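Side-chain contacts in polyketide synthase (Lyngbya majuscula 19L, PDB 3QIT), which acts as the chain-terminating thioesterase of curacin A biosynthesis, releasing the polyketide product with decarboxylation and sulfate elimination to leave a terminal alkene: residues Q187-P192 / R198-A203; P158-P161 / T165-S168; D60-G63 / H69-M72. All coordinates share one frame; numbering follows the deposited sequence. Where two conformers were deposited one is given.

Contact 1: residues Q187-P192 / R198-A203; sequences QRITQP and RWSWDA
Two short antiparallel strands form a hairpin here: Q191 and R198 are a hydrogen-bonded pair, joined by Q191 N to R198 O (2.9 Å) and R198 N to Q191 O (2.8 Å), while T190 and W199 are the non-hydrogen-bonded pair beside it. One step on, S200 N reaches I189 O at 2.8 Å, but from above the carbonyl plane, just where the chain leaves helix 179-188.

On the face shared by Q191 and R198, the extended arginine takes the glutamine side-on. Each CG lies between its own backbone N and carbonyl carbon (chi1 70° and 67°), which brings the two ends together. R198 NE lies 2.8 Å from Q191 OE1, in the carbonyl plane on a lone pair; R198 NH2, 2.9 Å from the same oxygen, comes in tilted from that plane. The amide and guanidinium planes are turned 32° apart.

I189 CD1 touches both indoles, 3.8 Å from W199 CZ3 and 3.9 Å from W201 CD1, at the edge of the W201 ring. S200 OG shares a hydrogen bond with a water 2.6 Å away. R188 points elsewhere, to salt bridges with D60 and E6.

Two donors on one oxygen set which end of the Q191 amide faces the arginine, whose charge would probably polarise that carbonyl.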
loop_
_atom_site.group_PDB
_atom_site.type_symbol
_atom_site.label_atom_id
_atom_site.label_comp_id
_atom_site.label_asym_id
_atom_site.label_seq_id
_atom_site.Cartn_x
_atom_site.Cartn_y
_atom_site.Cartn_z
ATOM N N GLN B 187 23.136 -8.453 -17.655
ATOM C CA GLN B 187 22.525 -9.484 -18.479
ATOM C C GLN B 187 21.150 -9.882 -17.973
ATOM O O GLN B 187 20.201 -9.985 -18.750
ATOM C CB GLN B 187 23.487 -10.703 -18.448
ATOM C CG GLN B 187 23.125 -11.978 -19.183
ATOM C CD GLN B 187 24.290 -13.008 -19.094
ATOM O OE1 GLN B 187 24.588 -13.536 -18.024
ATOM N NE2 GLN B 187 24.941 -13.272 -20.215
ATOM N N ARG B 188 21.022 -10.025 -16.660
ATOM C CA ARG B 188 19.771 -10.481 -16.084
ATOM C C ARG B 188 18.677 -9.400 -16.092
ATOM O O ARG B 188 17.491 -9.708 -16.207
ATOM C CB ARG B 188 19.999 -11.026 -14.669
ATOM C CG ARG B 188 18.771 -11.702 -14.092
ATOM C CD ARG B 188 19.148 -12.654 -12.974
ATOM N NE ARG B 188 17.971 -13.355 -12.451
ATOM C CZ ARG B 188 17.215 -12.954 -11.424
ATOM N NH1 ARG B 188 17.479 -11.818 -10.795
ATOM N NH2 ARG B 188 16.177 -13.705 -11.033
ATOM N N ILE B 189 19.092 -8.143 -15.980
ATOM C CA ILE B 189 18.137 -7.048 -15.792
ATOM C C ILE B 189 18.146 -6.021 -16.906
ATOM O O ILE B 189 17.843 -4.860 -16.677
ATOM C CB ILE B 189 18.276 -6.363 -14.418
ATOM C CG1 ILE B 189 19.711 -5.842 -14.161
ATOM C CG2 ILE B 189 17.755 -7.330 -13.305
ATOM C CD1 ILE B 189 19.759 -4.816 -12.983
ATOM N N THR B 190 18.448 -6.468 -18.119
ATOM C CA THR B 190 18.244 -5.601 -19.294
ATOM C C THR B 190 17.352 -6.291 -20.325
ATOM O O THR B 190 17.252 -7.533 -20.348
ATOM C CB THR B 190 19.554 -5.166 -19.949
ATOM O OG1 THR B 190 20.404 -6.309 -20.152
ATOM C CG2 THR B 190 20.270 -4.140 -19.068
ATOM N N GLN B 191 16.742 -5.486 -21.197
ATOM C CA GLN B 191 15.880 -6.008 -22.250
ATOM C C GLN B 191 15.908 -5.012 -23.397
ATOM O O GLN B 191 16.113 -3.801 -23.154
ATOM C CB GLN B 191 14.445 -6.206 -21.738
ATOM C CG GLN B 191 13.705 -4.878 -21.479
ATOM C CD GLN B 191 12.341 -5.021 -20.806
ATOM O OE1 GLN B 191 11.644 -4.028 -20.630
ATOM N NE2 GLN B 191 11.980 -6.233 -20.397
ATOM N N PRO B 192 15.702 -5.498 -24.636
ATOM C CA PRO B 192 15.685 -4.582 -25.788
ATOM C C PRO B 192 14.553 -3.551 -25.690
ATOM O O PRO B 192 13.437 -3.879 -25.247
ATOM C CB PRO B 192 15.450 -5.511 -26.986
ATOM C CG PRO B 192 15.872 -6.897 -26.514
ATOM C CD PRO B 192 15.512 -6.910 -25.037
ATOM N N ARG B 198 17.234 -1.453 -22.113
ATOM C CA ARG B 198 16.863 -0.692 -20.926
ATOM C C ARG B 198 16.839 -1.640 -19.746
ATOM O O ARG B 198 16.785 -2.875 -19.924
ATOM C CB ARG B 198 15.495 -0.062 -21.101
ATOM C CG ARG B 198 14.347 -1.066 -21.169
ATOM C CD ARG B 198 12.979 -0.365 -21.267
ATOM N NE ARG B 198 11.894 -1.343 -21.357
ATOM C CZ ARG B 198 10.595 -1.049 -21.457
ATOM N NH1 ARG B 198 10.180 0.213 -21.464
ATOM N NH2 ARG B 198 9.706 -2.030 -21.549
ATOM N N TRP B 199 16.856 -1.080 -18.536
ATOM C CA TRP B 199 16.636 -1.897 -17.356
ATOM C C TRP B 199 15.282 -2.585 -17.404
ATOM O O TRP B 199 14.313 -2.013 -17.889
ATOM C CB TRP B 199 16.677 -1.064 -16.077
ATOM C CG TRP B 199 17.982 -0.327 -15.826
ATOM C CD1 TRP B 199 18.122 1.013 -15.651
ATOM C CD2 TRP B 199 19.294 -0.898 -15.671
ATOM N NE1 TRP B 199 19.435 1.324 -15.369
ATOM C CE2 TRP B 199 20.185 0.172 -15.419
ATOM C CE3 TRP B 199 19.808 -2.215 -15.730
ATOM C CZ2 TRP B 199 21.558 -0.021 -15.215
ATOM C CZ3 TRP B 199 21.177 -2.411 -15.526
ATOM C CH2 TRP B 199 22.041 -1.310 -15.283
ATOM N N SER B 200 15.219 -3.814 -16.902
ATOM C CA SER B 200 13.969 -4.566 -16.962
ATOM C C SER B 200 13.244 -4.620 -15.605
ATOM O O SER B 200 12.152 -5.184 -15.498
ATOM C CB SER B 200 14.231 -5.965 -17.527
ATOM O OG SER B 200 15.088 -6.659 -16.658
ATOM N N TRP B 201 13.828 -3.985 -14.599
ATOM C CA TRP B 201 13.120 -3.713 -13.339
ATOM C C TRP B 201 12.163 -2.511 -13.532
ATOM O O TRP B 201 12.213 -1.819 -14.553
ATOM C CB TRP B 201 14.099 -3.552 -12.167
ATOM C CG TRP B 201 15.208 -2.535 -12.324
ATOM C CD1 TRP B 201 16.497 -2.773 -12.759
ATOM C CD2 TRP B 201 15.126 -1.126 -12.048
ATOM N NE1 TRP B 201 17.232 -1.590 -12.722
ATOM C CE2 TRP B 201 16.405 -0.573 -12.298
ATOM C CE3 TRP B 201 14.103 -0.289 -11.558
ATOM C CZ2 TRP B 201 16.674 0.791 -12.124
ATOM C CZ3 TRP B 201 14.377 1.076 -11.374
ATOM C CH2 TRP B 201 15.654 1.593 -11.666
ATOM N N ASP B 202 11.268 -2.296 -12.576
ATOM C CA ASP B 202 10.172 -1.325 -12.775
ATOM C C ASP B 202 10.654 0.093 -12.511
ATOM O O ASP B 202 10.935 0.432 -11.370
ATOM C CB ASP B 202 9.012 -1.650 -11.819
ATOM C CG ASP B 202 7.724 -0.931 -12.190
ATOM O OD1 ASP B 202 7.792 0.138 -12.848
ATOM O OD2 ASP B 202 6.636 -1.436 -11.817
ATOM N N ALA B 203 10.685 0.937 -13.548
ATOM C CA ALA B 203 11.202 2.314 -13.393
ATOM C C ALA B 203 10.546 3.143 -12.290
ATOM O O ALA B 203 11.150 4.103 -11.791
ATOM C CB ALA B 203 11.105 3.069 -14.735
HETATM O O HOH W 1 14.291 -8.952 -15.725
HETATM O O HOH W 2 10.258 -6.273 -17.576
#

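Contact 2: residues P158-P161 / T165-S168; sequences PIFP and TAAS
Helix 163-173 probably belongs to the helical lid inserted between strands 120-126 and 234-239 of the hydrolase core, and the loop leading into it folds back so that F160 and P161 rest on T165 and A166, in the helix's first turn. The centre of the contact is the phenyl ring of F160, which lies against the helix backbone. A166 CA stands over the middle of one face, 4.2 Å from the ring centroid and only 6° off the normal, a CH-pi contact close to perpendicular. The methyl of the same residue overhangs one side of that face, with A166 CB 3.9 Å from F160 CD2. T165 CG2 comes in obliquely at the CD1 side of the ring, 3.8 Å from F160 CD1. The ring can meet both residues because F160 CG lies beside its own backbone N (chi1 -57°), with the side chain directed at the helix.

P161 and T165 meet at about a right angle. P161 CG is 3.6 Å from T165 OG1, and P161 CD is 4.0 Å from T165 CG2, so both branches of the threonine lie against the proline ring. This is van der Waals packing; the hydroxyl has its polar partner in D162 OD1, just before the helix begins.

Around the site, W199 meets the F160 ring edge-to-face, and a backbone bond to V197 ties F160 to strand 196-199. A166 also packs on A186 of helix 179-188. Helices inserted between strands 120-126 and 234-239, as these two are, are consistent with the lid of the alpha/beta hydrolase fold.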
loop_
_atom_site.group_PDB
_atom_site.type_symbol
_atom_site.label_atom_id
_atom_site.label_comp_id
_atom_site.label_asym_id
_atom_site.label_seq_id
_atom_site.Cartn_x
_atom_site.Cartn_y
_atom_site.Cartn_z
ATOM N N PRO B 158 16.452 5.007 -19.109
ATOM C CA PRO B 158 17.360 5.349 -20.197
ATOM C C PRO B 158 17.559 4.156 -21.125
ATOM O O PRO B 158 17.437 2.987 -20.703
ATOM C CB PRO B 158 18.680 5.674 -19.473
ATOM C CG PRO B 158 18.582 4.996 -18.157
ATOM C CD PRO B 158 17.115 5.054 -17.794
ATOM N N ILE B 159 17.843 4.463 -22.380
ATOM C CA ILE B 159 18.124 3.440 -23.383
ATOM C C ILE B 159 19.639 3.407 -23.556
ATOM O O ILE B 159 20.217 4.382 -24.029
ATOM C CB ILE B 159 17.465 3.797 -24.715
ATOM C CG1 ILE B 159 15.954 4.013 -24.543
ATOM C CG2 ILE B 159 17.772 2.715 -25.749
ATOM C CD1 ILE B 159 15.387 5.140 -25.395
ATOM N N PHE B 160 20.270 2.298 -23.158
ATOM C CA PHE B 160 21.707 2.108 -23.305
ATOM C C PHE B 160 21.941 1.488 -24.673
ATOM O O PHE B 160 21.073 0.771 -25.194
ATOM C CB PHE B 160 22.287 1.150 -22.250
ATOM C CG PHE B 160 22.033 1.558 -20.828
ATOM C CD1 PHE B 160 22.762 2.601 -20.247
ATOM C CD2 PHE B 160 21.134 0.849 -20.047
ATOM C CE1 PHE B 160 22.549 2.977 -18.905
ATOM C CE2 PHE B 160 20.921 1.218 -18.692
ATOM C CZ PHE B 160 21.611 2.284 -18.137
ATOM N N PRO B 161 23.098 1.767 -25.266
ATOM C CA PRO B 161 23.362 1.173 -26.579
ATOM C C PRO B 161 23.572 -0.344 -26.537
ATOM O O PRO B 161 23.329 -1.013 -27.545
ATOM C CB PRO B 161 24.642 1.879 -27.035
ATOM C CG PRO B 161 25.258 2.435 -25.827
ATOM C CD PRO B 161 24.116 2.768 -24.896
ATOM N N THR B 165 27.368 -1.362 -21.619
ATOM C CA THR B 165 27.185 -0.004 -21.082
ATOM C C THR B 165 26.394 -0.038 -19.766
ATOM O O THR B 165 26.746 0.653 -18.812
ATOM C CB THR B 165 26.550 0.922 -22.131
ATOM O OG1 THR B 165 27.422 1.003 -23.273
ATOM C CG2 THR B 165 26.319 2.323 -21.558
ATOM N N ALA B 166 25.374 -0.906 -19.694
ATOM C CA ALA B 166 24.604 -1.069 -18.466
ATOM C C ALA B 166 25.505 -1.647 -17.402
ATOM O O ALA B 166 25.464 -1.212 -16.243
ATOM C CB ALA B 166 23.398 -1.997 -18.681
ATOM N N ALA B 167 26.318 -2.639 -17.779
ATOM C CA ALA B 167 27.248 -3.222 -16.803
ATOM C C ALA B 167 28.232 -2.186 -16.281
ATOM O O ALA B 167 28.547 -2.199 -15.101
ATOM C CB ALA B 167 28.010 -4.398 -17.414
ATOM N N SER B 168 28.721 -1.308 -17.154
ATOM C CA SER B 168 29.645 -0.248 -16.735
ATOM C C SER B 168 29.003 0.649 -15.675
ATOM O O SER B 168 29.658 1.057 -14.698
ATOM C CB SER B 168 30.081 0.588 -17.941
ATOM O OG SER B 168 30.813 -0.203 -18.859
#

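Contact 3: residues D60-G63 / H69-M72; sequences DLFG and HLEM
F62 and L70 carry the apolar part of this contact, their side chains crossing at about a right angle. L70 CD2 sits over one face of the phenyl ring, displaced toward the rim at the end where the ring joins its chain: it lies 3.8 Å from F62 CG and 4.1 Å from both F62 CD1 and F62 CD2. The methyl is 4.2 Å from the ring centroid and 25° off the normal, so this CH-pi contact is tilted. The leucine branch point and its other methyl meet the F62 stem, with L70 CG and L70 CD1 each 3.9 Å from F62 CB. In F62, a chi1 of -76° swings the ring toward L70, and a chi2 of -53° turns its face to the methyl.

Residues 60-63 begin the segment after strand 55-59 whose DLFGHGRS sequence matches the Asp-x-x-Gly-x-Gly-x-Ser signature familiar in alpha/beta hydrolases. D60 is its first residue and G63 its first glycine.

The second kind of contact is backbone against ring. G63 CA lies 4.0 Å from H69 CD2, approaching the imidazole obliquely, and at that length it is loose packing. The backbone of G63 has a positive phi, a conformation that by itself favours glycine. H69 NE2, the ring nitrogen next to CD2, makes a weak hydrogen bond to S200 O.

Polar bonds to neighbouring elements hold the two backbones: F62 N meets Q84 OE1 of helix 78-91, and L70 N meets Y76 OH. Beyond the pair lies the dimer interface, where M72 of the second subunit packs against both F62 and L70.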
loop_
_atom_site.group_PDB
_atom_site.type_symbol
_atom_site.label_atom_id
_atom_site.label_comp_id
_atom_site.label_asym_id
_atom_site.label_seq_id
_atom_site.Cartn_x
_atom_site.Cartn_y
_atom_site.Cartn_z
ATOM N N ASP B 60 13.765 -12.241 -5.709
ATOM C CA ASP B 60 13.710 -10.900 -6.280
ATOM C C ASP B 60 12.479 -10.215 -5.652
ATOM O O ASP B 60 11.350 -10.731 -5.729
ATOM C CB ASP B 60 13.493 -10.957 -7.803
ATOM C CG ASP B 60 14.719 -11.433 -8.595
ATOM O OD1 ASP B 60 15.876 -11.113 -8.258
ATOM O OD2 ASP B 60 14.507 -12.134 -9.610
ATOM N N LEU B 61 12.646 -9.040 -5.073
ATOM C CA LEU B 61 11.488 -8.293 -4.584
ATOM C C LEU B 61 10.621 -7.893 -5.776
ATOM O O LEU B 61 11.147 -7.780 -6.896
ATOM C CB LEU B 61 11.952 -7.076 -3.777
ATOM C CG LEU B 61 12.716 -7.394 -2.489
ATOM C CD1 LEU B 61 13.215 -6.089 -1.856
ATOM C CD2 LEU B 61 11.831 -8.211 -1.509
ATOM N N PHE B 62 9.310 -7.713 -5.577
ATOM C CA PHE B 62 8.449 -7.316 -6.714
ATOM C C PHE B 62 9.001 -6.061 -7.375
ATOM O O PHE B 62 9.558 -5.182 -6.702
ATOM C CB PHE B 62 6.998 -7.068 -6.287
ATOM C CG PHE B 62 6.202 -8.340 -6.028
ATOM C CD1 PHE B 62 6.138 -9.358 -6.979
ATOM C CD2 PHE B 62 5.504 -8.481 -4.844
ATOM C CE1 PHE B 62 5.382 -10.558 -6.709
ATOM C CE2 PHE B 62 4.749 -9.636 -4.577
ATOM C CZ PHE B 62 4.693 -10.675 -5.511
ATOM N N GLY B 63 8.900 -6.018 -8.700
ATOM C CA GLY B 63 9.477 -4.930 -9.485
ATOM C C GLY B 63 10.981 -4.997 -9.729
ATOM O O GLY B 63 11.523 -4.145 -10.422
ATOM N N HIS B 69 6.309 -7.056 -12.225
ATOM C CA HIS B 69 6.056 -5.646 -11.896
ATOM C C HIS B 69 4.616 -5.547 -11.410
ATOM O O HIS B 69 3.719 -6.248 -11.936
ATOM C CB HIS B 69 6.237 -4.764 -13.128
ATOM C CG HIS B 69 7.640 -4.741 -13.657
ATOM N ND1 HIS B 69 8.054 -3.861 -14.634
ATOM C CD2 HIS B 69 8.721 -5.492 -13.337
ATOM C CE1 HIS B 69 9.332 -4.075 -14.895
ATOM N NE2 HIS B 69 9.756 -5.067 -14.131
ATOM N N LEU B 70 4.390 -4.658 -10.440
ATOM C CA LEU B 70 3.050 -4.450 -9.910
ATOM C C LEU B 70 2.345 -3.407 -10.766
ATOM O O LEU B 70 2.780 -2.251 -10.836
ATOM C CB LEU B 70 3.093 -4.064 -8.421
ATOM C CG LEU B 70 3.913 -5.056 -7.557
ATOM C CD1 LEU B 70 3.905 -4.645 -6.085
ATOM C CD2 LEU B 70 3.337 -6.479 -7.714
ATOM N N GLU B 71 1.254 -3.827 -11.419
ATOM C CA GLU B 71 0.597 -2.982 -12.426
ATOM C C GLU B 71 -0.053 -1.769 -11.808
ATOM O O GLU B 71 -0.250 -0.749 -12.465
ATOM C CB GLU B 71 -0.478 -3.744 -13.187
ATOM C CG GLU B 71 0.027 -4.777 -14.173
ATOM C CD GLU B 71 -1.120 -5.314 -15.010
ATOM O OE1 GLU B 71 -1.670 -6.364 -14.643
ATOM O OE2 GLU B 71 -1.502 -4.652 -15.996
ATOM N N MET B 72 -0.400 -1.874 -10.542
ATOM C CA MET B 72 -0.857 -0.672 -9.844
ATOM C C MET B 72 0.234 -0.151 -8.922
ATOM O O MET B 72 0.595 -0.809 -7.940
ATOM C CB MET B 72 -2.118 -0.915 -9.069
ATOM C CG MET B 72 -2.732 0.442 -8.636
ATOM S SD MET B 72 -4.416 0.233 -8.296
ATOM C CE MET B 72 -4.314 -1.041 -7.049
#

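Overall arrangement
Along the chain, contact 3 comes first, pinching together the long loop between strand 55-59 and helix 78-91. Contact 2 then closes the turn into helix 163-173, and contact 1 zips up the hairpin that follows helix 179-188. The three are in series; none nests in or crosses another. Contacts 1 and 2 have centres 10 Å apart and meet where R198 CB packs on P158 O, joining hairpin and helix, both probably part of the lid. Contact 1 also reaches contact 3, through a probable D202 N to G63 O hydrogen bond and the packing of W201 CB on G63 O, tying lid to core. Contacts 2 and 3 do not touch; their nearest atoms are about 12 Å apart.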